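Probable thiol peroxidase (Chromobacterium violaceum, PDB 3KEB) probably reduces peroxides as a thiol-dependent peroxidase of the redoxin family, within the thioredoxin clan. Local coordinates at residues T49-V59 with H82-D91. Sequence-based numbering, arbitrary orientation.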
ATOM      1  N   THR A  49       7.102   9.023 -24.898  1.00 15.50           N
ATOM      2  CA  THR A  49       8.031   9.762 -24.079  1.00 14.51           C
ATOM      3  C   THR A  49       9.091   8.868 -23.492  1.00 13.39           C
ATOM      4  O   THR A  49       8.809   7.714 -23.120  1.00 13.82           O
ATOM      5  CB  THR A  49       7.325  10.556 -22.899  1.00 14.44           C
ATOM      6  OG1 THR A  49       8.319  11.308 -22.195  1.00 17.02           O
ATOM      7  CG2 THR A  49       6.631   9.622 -21.919  1.00 16.13           C
ATOM      8  N   PRO A  50      10.317   9.376 -23.408  1.00 12.94           N
ATOM      9  CA  PRO A  50      11.292   8.649 -22.635  1.00 13.61           C
ATOM     10  C   PRO A  50      10.904   8.771 -21.182  1.00 13.49           C
ATOM     11  O   PRO A  50      10.154   9.669 -20.823  1.00 12.89           O
ATOM     12  CB  PRO A  50      12.616   9.360 -22.915  1.00 14.17           C
ATOM     13  CG  PRO A  50      12.263  10.647 -23.593  1.00 15.79           C
ATOM     14  CD  PRO A  50      10.866  10.592 -24.044  1.00 13.89           C
ATOM     15  N   LYS A  51      11.396   7.849 -20.390  1.00 14.39           N
ATOM     16  CA  LYS A  51      11.078   7.846 -18.962  1.00 14.67           C
ATOM     17  C   LYS A  51      12.094   7.312 -18.066  1.00 13.78           C
ATOM     18  O   LYS A  51      12.970   6.563 -18.457  1.00 12.89           O
ATOM     19  CB  LYS A  51       9.795   7.122 -18.710  1.00 17.90           C
ATOM     20  CG  LYS A  51       9.688   5.772 -19.281  1.00 17.72           C
ATOM     21  CD  LYS A  51       8.392   5.854 -19.953  1.00 23.01           C
ATOM     22  CE  LYS A  51       8.073   4.745 -20.798  1.00 26.63           C
ATOM     23  NZ  LYS A  51       7.281   5.313 -22.041  1.00 23.04           N
ATOM     24  N   LEU A  52      11.973   7.760 -16.831  1.00 13.03           N
ATOM     25  CA  LEU A  52      12.854   7.386 -15.735  1.00 12.90           C
ATOM     26  C   LEU A  52      11.915   6.730 -14.710  1.00 14.54           C
ATOM     27  O   LEU A  52      11.086   7.402 -14.081  1.00 14.36           O
ATOM     28  CB  LEU A  52      13.534   8.641 -15.157  1.00 13.47           C
ATOM     29  CG  LEU A  52      14.727   8.342 -14.269  1.00 13.54           C
ATOM     30  CD1 LEU A  52      15.890   7.511 -14.976  1.00 13.24           C
ATOM     31  CD2 LEU A  52      15.321   9.659 -13.725  1.00 14.69           C
ATOM     32  N   ILE A  53      11.968   5.411 -14.651  1.00 14.08           N
ATOM     33  CA  ILE A  53      11.173   4.638 -13.667  1.00 15.11           C
ATOM     34  C   ILE A  53      11.982   4.447 -12.377  1.00 14.43           C
ATOM     35  O   ILE A  53      13.162   4.139 -12.419  1.00 15.22           O
ATOM     36  CB  ILE A  53      10.745   3.295 -14.247  1.00 14.69           C
ATOM     37  CG1 ILE A  53       9.821   3.505 -15.458  1.00 16.94           C
ATOM     38  CG2 ILE A  53      10.080   2.392 -13.181  1.00 15.32           C
ATOM     39  CD1 ILE A  53       9.522   2.295 -16.151  1.00 18.00           C
ATOM     40  N   VAL A  54      11.368   4.729 -11.240  1.00 13.51           N
ATOM     41  CA  VAL A  54      12.009   4.565  -9.976  1.00 14.70           C
ATOM     42  C   VAL A  54      11.062   3.836  -9.069  1.00 14.94           C
ATOM     43  O   VAL A  54       9.900   4.253  -8.938  1.00 15.03           O
ATOM     44  CB  VAL A  54      12.350   5.950  -9.319  1.00 15.58           C
ATOM     45  CG1 VAL A  54      12.827   5.788  -7.937  1.00 18.13           C
ATOM     46  CG2 VAL A  54      13.461   6.701 -10.139  1.00 17.07           C
ATOM     47  N   THR A  55      11.564   2.771  -8.457  1.00 13.99           N
ATOM     48  CA  THR A  55      10.866   2.113  -7.370  1.00 14.96           C
ATOM     49  C   THR A  55      11.471   2.633  -6.073  1.00 14.61           C
ATOM     50  O   THR A  55      12.688   2.809  -5.952  1.00 13.19           O
ATOM     51  CB  THR A  55      10.996   0.597  -7.464  1.00 15.43           C
ATOM     52  OG1 THR A  55      12.413   0.236  -7.561  1.00 15.91           O
ATOM     53  CG2 THR A  55      10.205   0.085  -8.662  1.00 15.94           C
ATOM     54  N   LEU A  56      10.592   3.004  -5.150  1.00 14.21           N
ATOM     55  CA  LEU A  56      10.979   3.436  -3.790  1.00 14.35           C
ATOM     56  C   LEU A  56      10.344   2.456  -2.838  1.00 12.35           C
ATOM     57  O   LEU A  56       9.470   1.602  -3.258  1.00 14.12           O
ATOM     58  CB  LEU A  56      10.483   4.874  -3.494  1.00 15.40           C
ATOM     59  CG  LEU A  56      10.818   6.043  -4.443  1.00 18.34           C
ATOM     60  CD1 LEU A  56       9.982   7.278  -4.126  1.00 18.27           C
ATOM     61  CD2 LEU A  56      12.283   6.347  -4.390  1.00 19.42           C
ATOM     62  N   LEU A  57      10.877   2.383  -1.618  1.00 12.93           N
ATOM     63  CA  LEU A  57      10.209   1.579  -0.596  1.00 10.23           C
ATOM     64  C   LEU A  57       8.829   2.117  -0.346  1.00 11.09           C
ATOM     65  O   LEU A  57       7.748   1.439  -0.424  1.00  5.47           O
ATOM     66  CB  LEU A  57      11.015   1.487   0.704  1.00  9.90           C
ATOM     67  CG  LEU A  57      12.331   0.756   0.652  1.00 12.47           C
ATOM     68  CD1 LEU A  57      13.068   0.832   2.028  1.00 11.25           C
ATOM     69  CD2 LEU A  57      12.026  -0.783   0.219  1.00 12.94           C
ATOM     70  N   SER A  58       8.742   3.437  -0.087  1.00  2.95           N
ATOM     71  CA  SER A  58       7.479   3.982   0.076  1.00  6.99           C
ATOM     72  C   SER A  58       7.670   5.581   0.070  1.00  6.49           C
ATOM     73  O   SER A  58       8.750   5.968   0.340  1.00  9.49           O
ATOM     74  CB  SER A  58       6.983   3.768   1.482  1.00  9.93           C
ATOM     75  OG  SER A  58       5.913   4.698   1.869  1.00 10.62           O
ATOM     76  N   VAL A  59       6.687   6.343  -0.351  1.00 11.23           N
ATOM     77  CA  VAL A  59       6.668   7.836  -0.213  1.00 10.08           C
ATOM     78  C   VAL A  59       6.573   8.321   1.242  1.00 12.61           C
ATOM     79  O   VAL A  59       6.771   9.528   1.516  1.00 11.81           O
ATOM     80  CB  VAL A  59       5.487   8.514  -1.006  1.00 12.96           C
ATOM     81  CG1 VAL A  59       5.635   8.361  -2.506  1.00 13.22           C
ATOM     82  CG2 VAL A  59       4.087   8.004  -0.540  1.00 13.89           C
ATOM     83  N   HIS A  82      12.465  16.483 -20.412  1.00 13.03           N
ATOM     84  CA  HIS A  82      11.624  15.709 -21.320  1.00 13.57           C
ATOM     85  C   HIS A  82      11.481  14.258 -20.889  1.00 13.54           C
ATOM     86  O   HIS A  82      10.828  13.470 -21.567  1.00 15.42           O
ATOM     87  CB  HIS A  82      12.139  15.823 -22.754  1.00 14.26           C
ATOM     88  CG  HIS A  82      12.207  17.229 -23.253  1.00 13.56           C
ATOM     89  ND1 HIS A  82      12.817  17.561 -24.441  1.00 14.32           N
ATOM     90  CD2 HIS A  82      11.734  18.385 -22.739  1.00 11.36           C
ATOM     91  CE1 HIS A  82      12.741  18.870 -24.623  1.00 12.30           C
ATOM     92  NE2 HIS A  82      12.074  19.394 -23.614  1.00 12.64           N
ATOM     93  N   LEU A  83      12.103  13.932 -19.770  1.00 12.94           N
ATOM     94  CA  LEU A  83      12.152  12.611 -19.232  0.60 13.70           C
ATOM     95  C   LEU A  83      11.025  12.509 -18.199  1.00 13.68           C
ATOM     96  O   LEU A  83      11.026  13.276 -17.189  1.00 15.19           O
ATOM     97  CB  LEU A  83      13.521  12.415 -18.608  0.60 13.89           C
ATOM     98  CG  LEU A  83      14.256  11.085 -18.735  0.60 17.91           C
ATOM     99  CD1 LEU A  83      14.533  10.761 -20.181  0.60 17.49           C
ATOM    100  CD2 LEU A  83      15.557  11.134 -17.941  0.60 14.37           C
ATOM    101  N   LYS A  84      10.100  11.612 -18.445  1.00 11.84           N
ATOM    102  CA  LYS A  84       8.931  11.413 -17.575  1.00 12.43           C
ATOM    103  C   LYS A  84       9.325  10.545 -16.367  1.00 12.69           C
ATOM    104  O   LYS A  84       9.688   9.361 -16.535  1.00 11.45           O
ATOM    105  CB  LYS A  84       7.768  10.761 -18.346  1.00 10.53           C
ATOM    106  CG  LYS A  84       6.556  10.421 -17.548  1.00 12.43           C
ATOM    107  CD  LYS A  84       5.865  11.685 -16.978  1.00 14.88           C
ATOM    108  CE  LYS A  84       4.614  11.399 -16.138  1.00 18.69           C
ATOM    109  NZ  LYS A  84       3.972  12.701 -15.800  1.00 16.47           N
ATOM    110  N   LEU A  85       9.204  11.119 -15.183  1.00 11.85           N
ATOM    111  CA  LEU A  85       9.510  10.429 -13.932  1.00 12.30           C
ATOM    112  C   LEU A  85       8.269   9.650 -13.504  1.00 12.54           C
ATOM    113  O   LEU A  85       7.156  10.249 -13.332  1.00 14.14           O
ATOM    114  CB  LEU A  85       9.900  11.437 -12.847  1.00 11.46           C
ATOM    115  CG  LEU A  85      10.270  10.810 -11.484  1.00 15.41           C
ATOM    116  CD1 LEU A  85      11.331   9.694 -11.652  1.00 15.10           C
ATOM    117  CD2 LEU A  85      10.721  11.808 -10.507  1.00 14.67           C
ATOM    118  N   ILE A  86       8.440   8.331 -13.407  1.00 13.49           N
ATOM    119  CA  ILE A  86       7.385   7.384 -13.005  1.00 12.59           C
ATOM    120  C   ILE A  86       7.861   6.664 -11.702  1.00 13.94           C
ATOM    121  O   ILE A  86       8.824   5.880 -11.721  1.00 14.55           O
ATOM    122  CB  ILE A  86       7.089   6.324 -14.082  1.00 12.07           C
ATOM    123  CG1 ILE A  86       6.653   7.014 -15.398  1.00 13.47           C
ATOM    124  CG2 ILE A  86       5.997   5.389 -13.598  1.00 11.60           C
ATOM    125  CD1 ILE A  86       6.597   6.064 -16.610  1.00 13.04           C
ATOM    126  N   VAL A  87       7.202   6.982 -10.591  1.00 13.88           N
ATOM    127  CA  VAL A  87       7.524   6.418  -9.285  1.00 13.23           C
ATOM    128  C   VAL A  87       6.538   5.285  -9.020  1.00 13.87           C
ATOM    129  O   VAL A  87       5.322   5.464  -9.156  1.00 13.14           O
ATOM    130  CB  VAL A  87       7.435   7.478  -8.182  1.00 13.85           C
ATOM    131  CG1 VAL A  87       7.562   6.851  -6.770  1.00 12.69           C
ATOM    132  CG2 VAL A  87       8.500   8.567  -8.393  1.00 15.51           C
ATOM    133  N   ILE A  88       7.061   4.118  -8.633  1.00 13.60           N
ATOM    134  CA  ILE A  88       6.259   2.943  -8.371  1.00 13.79           C
ATOM    135  C   ILE A  88       6.571   2.468  -6.955  1.00 14.51           C
ATOM    136  O   ILE A  88       7.765   2.330  -6.587  1.00 13.91           O
ATOM    137  CB  ILE A  88       6.509   1.796  -9.379  1.00 13.77           C
ATOM    138  CG1 ILE A  88       6.256   2.319 -10.812  1.00 15.27           C
ATOM    139  CG2 ILE A  88       5.626   0.541  -9.038  1.00 14.97           C
ATOM    140  CD1 ILE A  88       6.638   1.358 -11.939  1.00 12.19           C
ATOM    141  N   THR A  89       5.512   2.217  -6.171  1.00 12.70           N
ATOM    142  CA  THR A  89       5.689   1.686  -4.845  1.00 12.19           C
ATOM    143  C   THR A  89       4.535   0.805  -4.415  1.00 11.22           C
ATOM    144  O   THR A  89       3.515   0.698  -5.094  1.00 12.19           O
ATOM    145  CB  THR A  89       5.855   2.771  -3.743  1.00 11.53           C
ATOM    146  OG1 THR A  89       4.580   3.309  -3.424  1.00 17.53           O
ATOM    147  CG2 THR A  89       6.764   3.973  -4.139  1.00 15.02           C
ATOM    148  N   VAL A  90       4.676   0.235  -3.234  1.00 11.80           N
ATOM    149  CA  VAL A  90       3.647  -0.571  -2.608  0.60 11.04           C
ATOM    150  C   VAL A  90       2.586   0.227  -1.883  1.00 11.80           C
ATOM    151  O   VAL A  90       1.594  -0.341  -1.399  1.00 13.18           O
ATOM    152  CB  VAL A  90       4.279  -1.630  -1.625  0.60 11.90           C
ATOM    153  CG1 VAL A  90       4.559  -1.044  -0.234  0.60  9.99           C
ATOM    154  CG2 VAL A  90       3.384  -2.846  -1.538  0.60 10.76           C
ATOM    155  N   ASP A  91       2.787   1.534  -1.803  1.00 10.04           N
ATOM    156  CA  ASP A  91       1.821   2.397  -1.142  1.00 11.45           C
ATOM    157  C   ASP A  91       0.458   2.305  -1.798  1.00 11.11           C
ATOM    158  O   ASP A  91       0.353   2.047  -3.018  1.00 11.90           O
ATOM    159  CB  ASP A  91       2.269   3.850  -1.186  1.00 10.27           C
ATOM    160  CG  ASP A  91       3.550   4.072  -0.484  1.00 13.45           C
ATOM    161  OD1 ASP A  91       3.657   3.653   0.701  1.00 13.56           O
ATOM    162  OD2 ASP A  91       4.461   4.718  -1.083  1.00 14.51           O
TER
HETATM  163  O   HOH W   1       7.474  -0.213  -2.219  1.00  6.74           O
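Strands 51-55 and 84-89 run parallel as neighbours, their axes 18° apart, and are joined by alternating backbone hydrogen bonds from Lys84 N to Pro50 O through Leu56 N to Ile88 O. With helix 67-77 between them in sequence they form a beta-alpha-beta unit at the centre of the mixed sheet, as expected of a thioredoxin-like fold.

Leu52, Val54, Leu85 and Val87 share one face of the sheet, where helix 67-77 covers Leu52, Leu85 and Val87. CD1 of Leu85 lies 4.0 Å from CG2 of Val54. Further on, CD1 of Leu56 meets CG1 of Val87 at 3.6 Å.

Lys51, Ile53, Thr55, Ile86 and Ile88 share the other face. The Ile53 and Ile88 side chains cross, CG2 of Ile53 lying 3.8 Å from CD1 of Ile88. Lys51, bent at chi2 (-131°), lays CD against CD1 of Ile86, and its NZ hydrogen-bonds to Thr49 O and Phe46 O.

The Asp91 carboxylate ties Ser58 and Val59 to the end of strand 84-89, where Thr89 OG1 accepts from Asp91 N in an ST turn. OD1 accepts from Ser92 OG of the second subunit. OD2 takes Val59 N at 2.9 Å on its syn side and Thr89 OG1 from above the carboxylate plane. The syn lone pair of Asp91 OD1 receives Ser58 OG at 2.7 Å.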